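Local coordinates for protein methyl transferase from Methanosarcina acetivorans (Methanosarcina acetivorans, PDB 6MRO) that probably transfers methyl groups from S-adenosylmethionine to an unidentified acceptor, and binds S-adenosyl-L-homocysteine and calcium ions, at residues M1-Y7 with D61-A66; Y7-P11 with C41-E45; V103-F109 with Y134-C138; F109-D114 with P150-S154. The protein carries 1 engineered substitution. One frame throughout, in Å; residues are numbered along the deposited sequence.

Contact 1 of 4, residues M1-Y7 with D61-A66; sequences MFWDEVY and DLAKRA. Engineered in segment 61-66: R65 (natural residue Asp). With SAH (S-adenosyl-L-homocysteine), chain B.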
# COMPACT_ATOMS: atom_id res chain seq x y z
N MET A 1 -16.77 -10.70 7.12
CA MET A 1 -15.99 -10.17 8.20
C MET A 1 -15.88 -8.68 8.12
O MET A 1 -16.32 -8.10 7.17
CB MET A 1 -14.62 -10.78 8.22
CG MET A 1 -13.99 -10.73 6.86
SD MET A 1 -12.61 -9.62 6.49
CE MET A 1 -12.68 -10.00 4.77
N PHE A 2 -14.93 -8.19 8.88
CA PHE A 2 -14.79 -6.74 9.05
C PHE A 2 -14.56 -5.99 7.74
O PHE A 2 -15.21 -4.98 7.45
CB PHE A 2 -13.64 -6.47 10.02
CG PHE A 2 -13.38 -5.01 10.26
CD1 PHE A 2 -12.50 -4.30 9.46
CD2 PHE A 2 -14.05 -4.34 11.28
CE1 PHE A 2 -12.28 -2.95 9.67
CE2 PHE A 2 -13.82 -2.99 11.50
CZ PHE A 2 -12.94 -2.29 10.70
N TRP A 3 -13.62 -6.47 6.92
CA TRP A 3 -13.31 -5.75 5.70
C TRP A 3 -14.37 -5.92 4.61
O TRP A 3 -14.51 -5.02 3.78
CB TRP A 3 -11.93 -6.16 5.22
CG TRP A 3 -10.89 -5.65 6.19
CD1 TRP A 3 -10.19 -6.39 7.12
CD2 TRP A 3 -10.49 -4.29 6.37
NE1 TRP A 3 -9.35 -5.56 7.83
CE2 TRP A 3 -9.51 -4.27 7.39
CE3 TRP A 3 -10.85 -3.08 5.76
CZ2 TRP A 3 -8.90 -3.09 7.82
CZ3 TRP A 3 -10.22 -1.92 6.17
CH2 TRP A 3 -9.26 -1.93 7.20
N ASP A 4 -15.13 -7.01 4.62
CA ASP A 4 -16.28 -7.05 3.73
C ASP A 4 -17.30 -5.98 4.10
O ASP A 4 -17.96 -5.41 3.23
CB ASP A 4 -16.93 -8.43 3.73
CG ASP A 4 -15.93 -9.53 3.50
OD1 ASP A 4 -15.24 -9.49 2.47
OD2 ASP A 4 -15.90 -10.48 4.31
N GLU A 5 -17.43 -5.68 5.40
CA GLU A 5 -18.43 -4.70 5.83
C GLU A 5 -18.11 -3.31 5.28
O GLU A 5 -19.01 -2.59 4.83
CB GLU A 5 -18.52 -4.66 7.36
CG GLU A 5 -19.22 -5.85 7.98
CD GLU A 5 -20.60 -6.08 7.40
OE1 GLU A 5 -21.38 -5.11 7.32
OE2 GLU A 5 -20.90 -7.24 7.03
N VAL A 6 -16.84 -2.91 5.33
CA VAL A 6 -16.53 -1.55 4.93
C VAL A 6 -16.68 -1.35 3.43
O VAL A 6 -16.92 -0.22 2.98
CB VAL A 6 -15.11 -1.14 5.40
CG1 VAL A 6 -14.95 -1.42 6.91
CG2 VAL A 6 -14.06 -1.83 4.60
N TYR A 7 -16.62 -2.41 2.63
CA TYR A 7 -16.80 -2.25 1.19
C TYR A 7 -18.25 -2.39 0.75
O TYR A 7 -18.52 -2.43 -0.45
CB TYR A 7 -15.88 -3.22 0.44
CG TYR A 7 -14.46 -2.67 0.40
CD1 TYR A 7 -13.48 -3.18 1.24
CD2 TYR A 7 -14.13 -1.60 -0.42
CE1 TYR A 7 -12.18 -2.67 1.24
CE2 TYR A 7 -12.82 -1.06 -0.43
CZ TYR A 7 -11.86 -1.61 0.40
OH TYR A 7 -10.58 -1.08 0.38
N ASP A 61 -5.91 -8.38 -1.37
CA ASP A 61 -6.76 -7.73 -0.38
C ASP A 61 -7.64 -8.79 0.27
O ASP A 61 -8.00 -9.78 -0.36
CB ASP A 61 -7.61 -6.63 -1.01
CG ASP A 61 -8.15 -5.62 0.01
OD1 ASP A 61 -9.06 -5.97 0.79
OD2 ASP A 61 -7.65 -4.47 0.03
N LEU A 62 -7.98 -8.55 1.54
CA LEU A 62 -8.85 -9.47 2.28
C LEU A 62 -10.29 -9.45 1.77
O LEU A 62 -10.99 -10.47 1.86
CB LEU A 62 -8.83 -9.10 3.76
CG LEU A 62 -7.72 -9.65 4.65
CD1 LEU A 62 -7.88 -9.06 6.05
CD2 LEU A 62 -7.78 -11.18 4.68
N ALA A 63 -10.75 -8.34 1.22
CA ALA A 63 -12.16 -8.14 0.92
C ALA A 63 -12.47 -8.65 -0.48
O ALA A 63 -11.99 -8.07 -1.46
CB ALA A 63 -12.52 -6.66 1.05
N LYS A 64 -13.30 -9.69 -0.59
CA LYS A 64 -13.65 -10.18 -1.92
C LYS A 64 -14.38 -9.12 -2.73
O LYS A 64 -14.20 -9.05 -3.95
CB LYS A 64 -14.50 -11.45 -1.83
CG LYS A 64 -13.96 -12.51 -0.90
CD LYS A 64 -14.89 -13.73 -0.87
CE LYS A 64 -16.32 -13.32 -0.56
NZ LYS A 64 -16.46 -12.70 0.80
N ARG A 65 -15.21 -8.31 -2.07
CA ARG A 65 -15.92 -7.25 -2.80
C ARG A 65 -14.95 -6.27 -3.44
O ARG A 65 -15.12 -5.88 -4.60
CB ARG A 65 -16.88 -6.53 -1.85
CG ARG A 65 -17.43 -5.21 -2.38
CD ARG A 65 -18.37 -5.43 -3.53
NE ARG A 65 -19.08 -4.21 -3.92
CZ ARG A 65 -20.25 -3.83 -3.41
NH1 ARG A 65 -20.85 -4.57 -2.48
NH2 ARG A 65 -20.83 -2.71 -3.83
N ALA A 66 -13.91 -5.86 -2.71
CA ALA A 66 -12.93 -4.95 -3.29
C ALA A 66 -12.20 -5.61 -4.46
O ALA A 66 -12.05 -5.01 -5.53
CB ALA A 66 -11.95 -4.49 -2.21
N SAH B . -4.94 0.50 -0.97
CA SAH B . -6.38 0.78 -1.17
CB SAH B . -7.17 0.37 0.07
CG SAH B . -6.62 0.96 1.37
SD SAH B . -7.67 0.64 2.81
C SAH B . -6.64 2.24 -1.48
O SAH B . -5.72 3.08 -1.41
OXT SAH B . -7.78 2.61 -1.80
C5' SAH B . -6.73 -0.78 3.46
C4' SAH B . -7.03 -2.08 2.72
O4' SAH B . -6.26 -3.13 3.30
C3' SAH B . -8.49 -2.53 2.74
O3' SAH B . -8.89 -2.72 1.39
C2' SAH B . -8.47 -3.81 3.55
O2' SAH B . -9.42 -4.79 3.16
C1' SAH B . -7.04 -4.30 3.34
N9 SAH B . -6.50 -5.17 4.39
C8 SAH B . -6.54 -4.98 5.76
N7 SAH B . -5.87 -5.99 6.34
C5 SAH B . -5.39 -6.80 5.37
C6 SAH B . -4.65 -7.98 5.40
N6 SAH B . -4.27 -8.51 6.56
N1 SAH B . -4.32 -8.59 4.22
C2 SAH B . -4.70 -8.04 3.01
N3 SAH B . -5.45 -6.89 2.98
C4 SAH B . -5.77 -6.28 4.15
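The ribose site of the S-adenosyl-L-homocysteine (SAH) pocket is closed by Y7 and W3 of the N-terminal segment, which pack on A63, A66 and L62. D61, at the end of strand 56-61, takes both ribose hydroxyls, as the acidic residue at the end of the second strand commonly does in class I methyltransferases. D61 OD1 accepts from SAH O2' at 2.7 Å and its OD2 from SAH O3'. OD1 also receives the backbone N of A63 through its anti lone pair, an Asx turn that fixes the carboxylate. Y7 OH donates to SAH O3' at 2.6 Å. The Y7 ring rests on A66, whose CB stands 3.7 Å from the ring centroid and 4° off its normal, a CH-pi contact. A63 CB meets Y7 CD1 obliquely at 3.6 Å. One face of the W3 ring lies over SAH C2', and F2 CD1 covers the opposite face. W3 CD1 touches L62 CD1 at 3.7 Å, and L62 CD1 also packs against adenine C5 and C6. M1 CE reaches L62 O at 3.4 Å. The K64 chain bends at chi3 (-53°) and chi4, which turns K64 NZ back to a long salt bridge of 3.8 Å with D4 OD1. The engineered R65 lays one face of its guanidinium over Y7 O, while its NE pairs with D69. Y7 OH is also bonded to W13 NE1, and W3 packs on W13 and V111. The short helix 2-6 packs against the start of helix 64-76, just past strand 56-61 and beside the ribose.

Contact 2 of 4, residues Y7-P11 with C41-E45; sequences YKGTP and CGRGE. With SAH (S-adenosyl-L-homocysteine), chain B.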
# COMPACT_ATOMS: atom_id res chain seq x y z
N TYR A 7 -16.62 -2.41 2.63
CA TYR A 7 -16.80 -2.25 1.19
C TYR A 7 -18.25 -2.39 0.75
O TYR A 7 -18.52 -2.43 -0.45
CB TYR A 7 -15.88 -3.22 0.44
CG TYR A 7 -14.46 -2.67 0.40
CD1 TYR A 7 -13.48 -3.18 1.24
CD2 TYR A 7 -14.13 -1.60 -0.42
CE1 TYR A 7 -12.18 -2.67 1.24
CE2 TYR A 7 -12.82 -1.06 -0.43
CZ TYR A 7 -11.86 -1.61 0.40
OH TYR A 7 -10.58 -1.08 0.38
N LYS A 8 -19.18 -2.42 1.71
CA LYS A 8 -20.62 -2.29 1.42
C LYS A 8 -20.95 -0.80 1.26
O LYS A 8 -21.67 -0.19 2.05
CB LYS A 8 -21.43 -2.94 2.53
CG LYS A 8 -21.32 -4.45 2.56
CD LYS A 8 -22.06 -5.04 3.75
CE LYS A 8 -22.01 -6.56 3.69
NZ LYS A 8 -22.88 -7.19 4.71
N GLY A 9 -20.42 -0.23 0.19
CA GLY A 9 -20.46 1.21 -0.00
C GLY A 9 -19.09 1.71 -0.40
O GLY A 9 -18.30 0.96 -0.97
N THR A 10 -18.78 2.97 -0.09
CA THR A 10 -17.56 3.63 -0.56
C THR A 10 -16.86 4.23 0.65
O THR A 10 -17.21 5.34 1.08
CB THR A 10 -17.88 4.70 -1.59
OG1 THR A 10 -18.68 4.14 -2.64
CG2 THR A 10 -16.61 5.27 -2.17
N PRO A 11 -15.87 3.54 1.21
CA PRO A 11 -15.18 4.03 2.41
C PRO A 11 -14.30 5.22 2.08
O PRO A 11 -14.00 5.48 0.91
CB PRO A 11 -14.34 2.82 2.85
CG PRO A 11 -14.06 2.10 1.56
CD PRO A 11 -15.33 2.25 0.75
N CYS A 41 -4.83 -3.83 -1.66
CA CYS A 41 -5.01 -3.01 -2.85
C CYS A 41 -6.40 -2.40 -2.98
O CYS A 41 -6.60 -1.54 -3.85
CB CYS A 41 -4.70 -3.83 -4.10
SG CYS A 41 -5.85 -5.23 -4.32
N GLY A 42 -7.37 -2.83 -2.18
CA GLY A 42 -8.70 -2.24 -2.30
C GLY A 42 -9.27 -2.43 -3.70
O GLY A 42 -9.08 -3.46 -4.34
N ARG A 43 -9.97 -1.40 -4.18
CA ARG A 43 -10.63 -1.45 -5.49
C ARG A 43 -9.71 -1.09 -6.65
O ARG A 43 -10.20 -0.79 -7.74
CB ARG A 43 -11.87 -0.54 -5.48
CG ARG A 43 -13.03 -1.21 -4.79
CD ARG A 43 -14.23 -0.29 -4.60
NE ARG A 43 -15.40 -1.08 -4.23
CZ ARG A 43 -16.30 -0.70 -3.32
NH1 ARG A 43 -17.35 -1.48 -3.06
NH2 ARG A 43 -16.10 0.41 -2.61
N GLY A 44 -8.38 -1.10 -6.42
CA GLY A 44 -7.42 -1.30 -7.49
C GLY A 44 -6.90 -0.09 -8.25
O GLY A 44 -6.20 -0.28 -9.25
N GLU A 45 -7.17 1.14 -7.79
CA GLU A 45 -6.73 2.31 -8.56
C GLU A 45 -5.21 2.37 -8.69
O GLU A 45 -4.67 2.54 -9.79
CB GLU A 45 -7.27 3.60 -7.93
CG GLU A 45 -8.76 3.73 -8.03
CD GLU A 45 -9.23 4.06 -9.44
OE1 GLU A 45 -10.43 3.85 -9.70
OE2 GLU A 45 -8.42 4.53 -10.28
N SAH B . -4.94 0.50 -0.97
CA SAH B . -6.38 0.78 -1.17
CB SAH B . -7.17 0.37 0.07
CG SAH B . -6.62 0.96 1.37
SD SAH B . -7.67 0.64 2.81
C SAH B . -6.64 2.24 -1.48
O SAH B . -5.72 3.08 -1.41
OXT SAH B . -7.78 2.61 -1.80
C5' SAH B . -6.73 -0.78 3.46
C4' SAH B . -7.03 -2.08 2.72
O4' SAH B . -6.26 -3.13 3.30
C3' SAH B . -8.49 -2.53 2.74
O3' SAH B . -8.89 -2.72 1.39
C2' SAH B . -8.47 -3.81 3.55
O2' SAH B . -9.42 -4.79 3.16
C1' SAH B . -7.04 -4.30 3.34
N9 SAH B . -6.50 -5.17 4.39
C8 SAH B . -6.54 -4.98 5.76
N7 SAH B . -5.87 -5.99 6.34
C5 SAH B . -5.39 -6.80 5.37
C6 SAH B . -4.65 -7.98 5.40
N6 SAH B . -4.27 -8.51 6.56
N1 SAH B . -4.32 -8.59 4.22
C2 SAH B . -4.70 -8.04 3.01
N3 SAH B . -5.45 -6.89 2.98
C4 SAH B . -5.77 -6.28 4.15
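R43 reaches Y7 and G9 with CG anti to its carbonyl carbon (chi1 -79°) and a chain extended from CG to NE, which carries the guanidinium to the loop 7-11. There R43 NH2 donates to G9 O at 2.8 Å, with an N-H...O angle of 165°. The acceptor lies in the guanidinium plane, and the donor lies in the carbonyl plane of G9. R43 NH1 adds two weak bonds, one to Y7 O at 3.0 Å and one to G9 O at 3.4 Å. Y7 CD2 sits over one face of the guanidinium, 3.6 Å from R43 NH2 and offset toward the rim. Ring and guanidinium planes stand 88° apart, so the tyrosine presents its edge to that face. P11 CD approaches R43 NH2 at 3.9 Å. D14 and D69 form salt bridges with R43 from outside the two segments and probably balance its buried charge. A methionine in place of R43 would probably leave G9 O without its straight donor and D14 and D69 without their salt bridges to this residue. At the ligand end, Y7 OH comes within 3.5 Å of G42 CA. The lack of a side chain at G42, whose phi is positive, lets SAH CB and Y7 OH lie close. G42 and G44 lie in the type II' turn from C41 to G44, consistent with the glycine-rich loop of Rossmann-like methyltransferases. G42 N is bonded to D61 OD2, and C41 O packs on SAH CA. The turn links strand 35-39 to helix 45-51. The loop 7-11 runs from helix 2-6 toward helix 20-27, and Y7 also leans on helix 64-76.

Contact 3 of 4, residues V103-F109 with Y134-C138; sequences VIDSGLF and YFMLC. With SAH (S-adenosyl-L-homocysteine), chain B.
D105 and Y134 meet on one face of two paired parallel strands, through a buried carboxylate. D105 CB lies 3.6 Å from Y134 CE2. Its CG, anti to the backbone N (chi1 173°), packs beside M136 CG, the two side chains pointing the same way. At the tip, D105 OD1 accepts from Y134 OH at 2.7 Å, met from above the carboxylate plane, with carboxylate and ring 65° apart. D105 OD2 uses its syn lone pair for F109 N at 3.0 Å, and takes a weak bond from L108 N. Water 1 donates to OD2 and to L137 O, joining the strands once more. An alanine here is likely to leave Y134 OH without its acceptor and the backbone N atoms of L108 and F109 without their carboxylate acceptor. The strands run only 2° apart, and F135 N, D105 N, L137 N and G107 N each donate across, to V103 O, F135 O, D105 O and L137 O. M136 bends at chi2 and chi3, which brings CE to 3.5 Å from F109 CD2. M136 SD stands 4.8 Å from the centroid of the F109 ring, an oblique Met-aromatic contact. S106 turns to the ligand: its O accepts from SAH N at 2.9 Å, and its OG donates to SAH O. These are the fourth and fifth strands of the Rossmann-like sheet, 100-106 and 132-139, flanked by strands 35-39 and 184-193. Helix 114-127 covers the side bearing V103, D105, Y134 and M136, and helix 20-27 covers the side bearing I104, S106 and F135.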
# COMPACT_ATOMS: atom_id res chain seq x y z
N VAL A 103 6.93 -3.25 -3.84
CA VAL A 103 5.70 -3.39 -3.06
C VAL A 103 5.19 -1.99 -2.76
O VAL A 103 5.95 -1.15 -2.25
CB VAL A 103 5.91 -4.16 -1.75
CG1 VAL A 103 4.61 -4.14 -0.91
CG2 VAL A 103 6.34 -5.62 -2.03
N ILE A 104 3.90 -1.73 -3.06
CA ILE A 104 3.26 -0.48 -2.68
C ILE A 104 2.21 -0.74 -1.61
O ILE A 104 1.52 -1.76 -1.61
CB ILE A 104 2.64 0.31 -3.87
CG1 ILE A 104 1.47 -0.43 -4.52
CG2 ILE A 104 3.73 0.68 -4.89
CD1 ILE A 104 0.67 0.45 -5.50
N ASP A 105 2.08 0.22 -0.70
CA ASP A 105 1.25 0.07 0.49
C ASP A 105 0.54 1.41 0.64
O ASP A 105 1.15 2.39 1.05
CB ASP A 105 2.14 -0.29 1.68
CG ASP A 105 1.42 -0.32 3.01
OD1 ASP A 105 1.95 -1.03 3.88
OD2 ASP A 105 0.36 0.33 3.20
N SER A 106 -0.74 1.47 0.25
CA SER A 106 -1.51 2.72 0.25
C SER A 106 -2.56 2.56 1.34
O SER A 106 -3.68 2.14 1.08
CB SER A 106 -2.15 2.99 -1.15
OG SER A 106 -2.98 4.15 -1.16
N GLY A 107 -2.18 2.87 2.58
CA GLY A 107 -3.10 2.77 3.70
C GLY A 107 -3.21 1.41 4.39
O GLY A 107 -4.06 1.28 5.30
N LEU A 108 -2.42 0.41 4.00
CA LEU A 108 -2.51 -0.87 4.72
C LEU A 108 -1.73 -0.83 6.03
O LEU A 108 -2.27 -1.17 7.10
CB LEU A 108 -2.01 -2.02 3.84
CG LEU A 108 -1.95 -3.39 4.56
CD1 LEU A 108 -3.33 -3.80 5.14
CD2 LEU A 108 -1.40 -4.52 3.64
N PHE A 109 -0.46 -0.41 5.98
CA PHE A 109 0.32 -0.28 7.21
C PHE A 109 -0.48 0.47 8.26
O PHE A 109 -0.48 0.09 9.44
CB PHE A 109 1.63 0.45 6.94
CG PHE A 109 2.40 0.78 8.19
CD1 PHE A 109 3.01 -0.21 8.93
CD2 PHE A 109 2.47 2.09 8.64
CE1 PHE A 109 3.71 0.09 10.10
CE2 PHE A 109 3.17 2.41 9.80
CZ PHE A 109 3.79 1.41 10.53
N TYR A 134 10.10 -0.72 -1.37
CA TYR A 134 8.85 -0.65 -0.63
C TYR A 134 8.47 0.82 -0.52
O TYR A 134 9.26 1.64 -0.01
CB TYR A 134 9.01 -1.27 0.76
CG TYR A 134 7.81 -1.16 1.70
CD1 TYR A 134 7.94 -0.57 2.94
CD2 TYR A 134 6.57 -1.70 1.34
CE1 TYR A 134 6.87 -0.49 3.80
CE2 TYR A 134 5.48 -1.63 2.20
CZ TYR A 134 5.64 -1.02 3.43
OH TYR A 134 4.60 -0.95 4.30
N PHE A 135 7.27 1.16 -1.01
CA PHE A 135 6.70 2.50 -0.92
C PHE A 135 5.43 2.42 -0.10
O PHE A 135 4.51 1.66 -0.44
CB PHE A 135 6.40 3.06 -2.31
CG PHE A 135 7.61 3.21 -3.17
CD1 PHE A 135 8.51 4.24 -2.93
CD2 PHE A 135 7.85 2.34 -4.22
CE1 PHE A 135 9.65 4.39 -3.71
CE2 PHE A 135 8.97 2.49 -5.02
CZ PHE A 135 9.87 3.51 -4.77
N MET A 136 5.37 3.20 0.98
CA MET A 136 4.25 3.14 1.90
C MET A 136 3.73 4.54 2.17
O MET A 136 4.51 5.46 2.44
CB MET A 136 4.67 2.46 3.21
CG MET A 136 3.55 2.27 4.22
SD MET A 136 3.28 3.71 5.29
CE MET A 136 4.72 3.54 6.36
N LEU A 137 2.41 4.69 2.10
CA LEU A 137 1.75 5.96 2.33
C LEU A 137 0.85 5.84 3.55
O LEU A 137 0.04 4.92 3.65
CB LEU A 137 0.95 6.34 1.08
CG LEU A 137 0.04 7.57 1.10
CD1 LEU A 137 0.89 8.82 1.08
CD2 LEU A 137 -0.88 7.51 -0.15
N CYS A 138 0.99 6.79 4.48
CA CYS A 138 0.19 6.78 5.69
C CYS A 138 -0.04 8.21 6.17
O CYS A 138 0.64 9.15 5.76
CB CYS A 138 0.88 5.93 6.78
SG CYS A 138 2.50 6.58 7.29
N SAH B . -4.94 0.50 -0.97
CA SAH B . -6.38 0.78 -1.17
CB SAH B . -7.17 0.37 0.07
CG SAH B . -6.62 0.96 1.37
SD SAH B . -7.67 0.64 2.81
C SAH B . -6.64 2.24 -1.48
O SAH B . -5.72 3.08 -1.41
OXT SAH B . -7.78 2.61 -1.80
C5' SAH B . -6.73 -0.78 3.46
C4' SAH B . -7.03 -2.08 2.72
O4' SAH B . -6.26 -3.13 3.30
C3' SAH B . -8.49 -2.53 2.74
O3' SAH B . -8.89 -2.72 1.39
C2' SAH B . -8.47 -3.81 3.55
O2' SAH B . -9.42 -4.79 3.16
C1' SAH B . -7.04 -4.30 3.34
N9 SAH B . -6.50 -5.17 4.39
C8 SAH B . -6.54 -4.98 5.76
N7 SAH B . -5.87 -5.99 6.34
C5 SAH B . -5.39 -6.80 5.37
C6 SAH B . -4.65 -7.98 5.40
N6 SAH B . -4.27 -8.51 6.56
N1 SAH B . -4.32 -8.59 4.22
C2 SAH B . -4.70 -8.04 3.01
N3 SAH B . -5.45 -6.89 2.98
C4 SAH B . -5.77 -6.28 4.15
O HOH W 1 -0.15 2.49 4.81

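Contact 4 of 4, residues F109-D114 with P150-S154; sequences FHVITD and PRRAS. With CA (calcium ion), chain D.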
# COMPACT_ATOMS: atom_id res chain seq x y z
N PHE A 109 -0.46 -0.41 5.98
CA PHE A 109 0.32 -0.28 7.21
C PHE A 109 -0.48 0.47 8.26
O PHE A 109 -0.48 0.09 9.44
CB PHE A 109 1.63 0.45 6.94
CG PHE A 109 2.40 0.78 8.19
CD1 PHE A 109 3.01 -0.21 8.93
CD2 PHE A 109 2.47 2.09 8.64
CE1 PHE A 109 3.71 0.09 10.10
CE2 PHE A 109 3.17 2.41 9.80
CZ PHE A 109 3.79 1.41 10.53
N HIS A 110 -1.23 1.49 7.83
CA HIS A 110 -2.06 2.31 8.71
C HIS A 110 -3.02 1.47 9.53
O HIS A 110 -3.31 1.82 10.68
CB HIS A 110 -2.81 3.34 7.85
CG HIS A 110 -3.83 4.14 8.59
ND1 HIS A 110 -3.50 5.13 9.50
CD2 HIS A 110 -5.19 4.13 8.54
CE1 HIS A 110 -4.60 5.67 9.99
NE2 HIS A 110 -5.64 5.09 9.42
N VAL A 111 -3.53 0.36 8.98
CA VAL A 111 -4.54 -0.42 9.70
C VAL A 111 -3.98 -1.66 10.36
O VAL A 111 -4.67 -2.26 11.18
CB VAL A 111 -5.72 -0.81 8.78
CG1 VAL A 111 -6.36 0.43 8.19
CG2 VAL A 111 -5.27 -1.76 7.68
N ILE A 112 -2.74 -2.05 10.04
CA ILE A 112 -2.12 -3.20 10.70
C ILE A 112 -1.99 -2.91 12.19
O ILE A 112 -1.49 -1.86 12.60
CB ILE A 112 -0.76 -3.49 10.05
CG1 ILE A 112 -0.94 -3.92 8.60
CG2 ILE A 112 0.01 -4.57 10.83
CD1 ILE A 112 -1.72 -5.24 8.43
N THR A 113 -2.43 -3.86 13.02
CA THR A 113 -2.39 -3.67 14.47
C THR A 113 -0.98 -3.86 15.01
O THR A 113 -0.11 -4.47 14.38
CB THR A 113 -3.33 -4.64 15.19
OG1 THR A 113 -2.80 -5.97 15.09
CG2 THR A 113 -4.72 -4.60 14.59
N ASP A 114 -0.76 -3.33 16.22
CA ASP A 114 0.55 -3.40 16.85
C ASP A 114 1.06 -4.83 16.95
O ASP A 114 2.21 -5.12 16.62
CB ASP A 114 0.50 -2.77 18.25
CG ASP A 114 0.42 -1.25 18.20
OD1 ASP A 114 0.50 -0.67 17.10
OD2 ASP A 114 0.28 -0.64 19.28
N PRO A 150 -8.19 8.18 14.53
CA PRO A 150 -7.38 6.96 14.34
C PRO A 150 -5.88 7.20 14.59
O PRO A 150 -5.46 8.36 14.63
CB PRO A 150 -7.62 6.61 12.87
CG PRO A 150 -8.90 7.26 12.53
CD PRO A 150 -8.97 8.51 13.33
N ARG A 151 -5.12 6.12 14.76
CA ARG A 151 -3.67 6.24 14.87
C ARG A 151 -3.11 6.99 13.66
O ARG A 151 -3.69 6.99 12.57
CB ARG A 151 -3.01 4.86 14.95
CG ARG A 151 -3.09 4.18 16.31
CD ARG A 151 -2.56 2.75 16.20
NE ARG A 151 -3.28 1.99 15.18
CZ ARG A 151 -2.83 0.89 14.60
NH1 ARG A 151 -3.57 0.28 13.68
NH2 ARG A 151 -1.64 0.40 14.92
N ARG A 152 -1.98 7.65 13.86
CA ARG A 152 -1.21 8.21 12.76
C ARG A 152 0.26 7.91 13.02
O ARG A 152 0.69 7.78 14.18
CB ARG A 152 -1.43 9.73 12.60
CG ARG A 152 -2.90 10.16 12.44
CD ARG A 152 -3.02 11.55 11.80
NE ARG A 152 -2.40 12.61 12.60
CZ ARG A 152 -2.97 13.20 13.64
NH1 ARG A 152 -4.19 12.85 14.04
NH2 ARG A 152 -2.31 14.15 14.30
N ALA A 153 1.04 7.78 11.96
CA ALA A 153 2.40 7.29 12.08
C ALA A 153 3.37 8.46 12.09
O ALA A 153 3.30 9.35 11.23
CB ALA A 153 2.73 6.32 10.94
N SER A 154 4.25 8.49 13.09
CA SER A 154 5.31 9.48 13.13
C SER A 154 6.53 8.95 12.38
O SER A 154 6.61 7.77 12.05
CB SER A 154 5.69 9.81 14.57
OG SER A 154 6.29 8.68 15.17
CA CA D . 1.27 7.64 16.38
O HOH W 2 -1.01 8.22 16.70
O HOH W 3 0.60 5.32 15.90
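Part of the calcium site, the loop 150-154 before helix 155-162, meets the loop 109-114 that leads from strand 100-106 to helix 114-127, with R151 as the main link. R151 has two conformers; in one of them the chain bends at chi3 (-56°) and brings its guanidinium edge to the I112 carbonyl. R151 NH1 and NH2 then both donate to I112 O, each at 3.2 Å and from the same face of the carbonyl plane. NH2 is tilted 20° from that plane, while NH1 stands well above it and not on a lone pair. I112 O lies close to the guanidinium plane. R151 NH2 also forms a salt bridge of 3.2 Å with D114 OD1, the carboxylate turned 68° from the guanidinium. H110 lays its ring edge against the R151 backbone, with CE1 3.0 Å from R151 O. A153 CB meets the edge of the F109 ring at CE2, 4.1 Å away. R152 O binds calcium at 2.3 Å, with waters 2 and 3, D141, E146 and E157. The chemistry is mainly polar. In this conformer one arginine joins a carbonyl and a carboxylate of loop 109-114 to the segment whose next residue, R152, gives its carbonyl to calcium.

In the fold
Contact 3 is the core of the set, close to the centre of the chain, and rests on strand pairing and a buried carboxylate. Contact 1, partly exposed, is mostly apolar and ring packing around ribose hydrogen bonds. Contacts 2 and 4 each depend on an arginine gripping loop carbonyls, buried in contact 2 and partly exposed in contact 4. Contacts 1 and 2 share Y7; contacts 3 and 4 share F109. Three contacts reach SAH: contact 1 at the ribose and adenine, contact 2 at the ribose O3' and the CA of the amino-acid part, contact 3 mainly at the amino-acid end. Contact 4 turns to calcium instead. W3 packing on V111 joins contacts 1 and 4.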